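Local atomic coordinates of neck appendage protein (PDB entry 3GUD), a protein that probably serves, through this C-terminal domain, as an intramolecular chaperone that mediates folding and trimeric assembly of the phage's triple-beta-helix neck appendage. Residues V47-I52 against G67-D72. Residues are numbered along the deposited sequence; the frame is centred on the assembly and turned at random.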
loop_
_atom_site.group_PDB
_atom_site.type_symbol
_atom_site.label_atom_id
_atom_site.label_comp_id
_atom_site.label_asym_id
_atom_site.label_seq_id
_atom_site.Cartn_x
_atom_site.Cartn_y
_atom_site.Cartn_z
ATOM N N VAL A 47 1.940 7.212 10.455
ATOM C CA VAL A 47 1.445 7.071 11.816
ATOM C C VAL A 47 2.578 6.554 12.695
ATOM O O VAL A 47 3.632 6.170 12.184
ATOM C CB VAL A 47 0.214 6.121 11.883
ATOM C CG1 VAL A 47 -1.017 6.809 11.314
ATOM C CG2 VAL A 47 0.496 4.834 11.138
ATOM N N ILE A 48 2.372 6.557 14.011
ATOM C CA ILE A 48 3.398 6.091 14.939
ATOM C C ILE A 48 2.861 5.013 15.885
ATOM O O ILE A 48 1.972 5.275 16.688
ATOM C CB ILE A 48 3.992 7.265 15.746
ATOM C CG1 ILE A 48 4.806 8.183 14.828
ATOM C CG2 ILE A 48 4.852 6.751 16.900
ATOM C CD1 ILE A 48 5.383 9.385 15.535
ATOM N N ALA A 49 3.412 3.807 15.794
ATOM C CA ALA A 49 2.855 2.646 16.490
ATOM C C ALA A 49 2.538 2.870 17.970
ATOM O O ALA A 49 1.436 2.563 18.415
ATOM C CB ALA A 49 3.756 1.429 16.313
ATOM N N GLN A 50 3.501 3.386 18.727
ATOM C CA GLN A 50 3.319 3.584 20.158
ATOM C C GLN A 50 2.138 4.454 20.459
ATOM O O GLN A 50 1.425 4.215 21.412
ATOM C CB GLN A 50 4.546 4.219 20.798
ATOM C CG GLN A 50 5.652 3.242 21.117
ATOM C CD GLN A 50 6.527 2.959 19.923
ATOM O OE1 GLN A 50 6.149 3.242 18.785
ATOM N NE2 GLN A 50 7.712 2.399 20.171
ATOM N N GLN A 51 1.943 5.492 19.675
ATOM C CA GLN A 51 0.766 6.295 19.874
ATOM C C GLN A 51 -0.509 5.527 19.534
ATOM O O GLN A 51 -1.550 5.734 20.163
ATOM C CB GLN A 51 0.783 7.496 18.977
ATOM C CG GLN A 51 -0.514 7.527 18.244
ATOM C CD GLN A 51 -0.938 8.888 17.936
ATOM O OE1 GLN A 51 -0.155 9.827 18.052
ATOM N NE2 GLN A 51 -2.186 9.035 17.533
ATOM N N ILE A 52 -0.440 4.691 18.496
ATOM C CA ILE A 52 -1.590 3.907 18.059
ATOM C C ILE A 52 -2.007 2.978 19.186
ATOM O O ILE A 52 -3.175 2.924 19.572
ATOM C CB ILE A 52 -1.264 3.055 16.814
ATOM C CG1 ILE A 52 -1.100 3.931 15.585
ATOM C CG2 ILE A 52 -2.360 2.024 16.545
ATOM C CD1 ILE A 52 -0.961 3.118 14.307
ATOM N N GLY A 67 -4.558 -6.121 13.789
ATOM C CA GLY A 67 -3.368 -6.169 12.960
ATOM C C GLY A 67 -2.890 -4.806 12.482
ATOM O O GLY A 67 -2.414 -4.671 11.361
ATOM N N LEU A 68 -3.017 -3.791 13.326
ATOM C CA LEU A 68 -2.593 -2.455 12.947
ATOM C C LEU A 68 -1.144 -2.264 13.341
ATOM O O LEU A 68 -0.459 -1.397 12.804
ATOM C CB LEU A 68 -3.453 -1.388 13.634
ATOM C CG LEU A 68 -4.962 -1.350 13.364
ATOM C CD1 LEU A 68 -5.671 -0.471 14.376
ATOM C CD2 LEU A 68 -5.277 -0.895 11.949
ATOM N N VAL A 69 -0.678 -3.087 14.279
ATOM C CA VAL A 69 0.623 -2.891 14.935
ATOM C C VAL A 69 1.344 -4.224 15.203
ATOM O O VAL A 69 0.704 -5.250 15.405
ATOM C CB VAL A 69 0.471 -2.091 16.256
ATOM C CG1 VAL A 69 1.495 -2.536 17.252
ATOM C CG2 VAL A 69 0.591 -0.591 16.000
ATOM N N GLY A 70 2.674 -4.202 15.185
ATOM C CA GLY A 70 3.472 -5.374 15.475
ATOM C C GLY A 70 4.435 -5.105 16.605
ATOM O O GLY A 70 4.748 -3.946 16.916
ATOM N N TYR A 71 4.872 -6.170 17.264
ATOM C CA TYR A 71 5.922 -6.031 18.275
ATOM C C TYR A 71 6.956 -7.109 18.046
ATOM O O TYR A 71 6.636 -8.223 17.672
ATOM C CB TYR A 71 5.381 -6.108 19.706
ATOM C CG TYR A 71 6.470 -6.046 20.766
ATOM C CD1 TYR A 71 6.954 -4.823 21.234
ATOM C CD2 TYR A 71 7.004 -7.211 21.304
ATOM C CE1 TYR A 71 7.938 -4.767 22.212
ATOM C CE2 TYR A 71 7.978 -7.171 22.279
ATOM C CZ TYR A 71 8.444 -5.956 22.730
ATOM O OH TYR A 71 9.415 -5.957 23.698
ATOM N N ASP A 72 8.197 -6.725 18.264
ATOM C CA ASP A 72 9.309 -7.597 17.964
ATOM C C ASP A 72 10.391 -7.387 18.995
ATOM O O ASP A 72 10.676 -6.271 19.458
ATOM C CB ASP A 72 9.856 -7.404 16.533
ATOM C CG ASP A 72 10.913 -8.457 16.153
ATOM O OD1 ASP A 72 11.015 -9.479 16.864
ATOM O OD2 ASP A 72 11.611 -8.238 15.140
#
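Val69 sets one methyl, CG2, against the first turn of helix 49-58, where it meets Ala49 and Ile52. The Ala49 methyl comes closest, with its CB 3.8 Å from Val69 CG2. On the other flank, Ile52 CG2 lies 4.0 Å from the same Val69 CG2. The two branched side chains lie alongside each other, pointing opposite ways. In Ile52, CG2 stands anti to the backbone N while CG1 lies beside that N (chi1 -71°). This rotation brings the short branch nearest the valine, with the end of the long branch, CD1, close behind. Val69 has chi1 147°, about 30° from fully staggered, and at this turn CG2 meets both helix residues.

Ala49 and Ile52 are three residues apart and line up on one face of the helix. The backbone bond from Ile52 N to Ile48 O, 3.1 Å long, closes this first turn, with Ile48 as its N-cap. Val53 also touches Val69, Ile100 packs on Ala49 and Trp20 on Ile52. Strand 69-73 pairs antiparallel with strand 96-100, so the contact joins the start of a helix to the base of a long two-stranded arm. Arg4 of the second subunit packs on Ala49, and Phe45 of the third on Leu68.

The touching groups are buried methyls. Their small, purely apolar contact rests on van der Waals packing and, probably, exclusion of water.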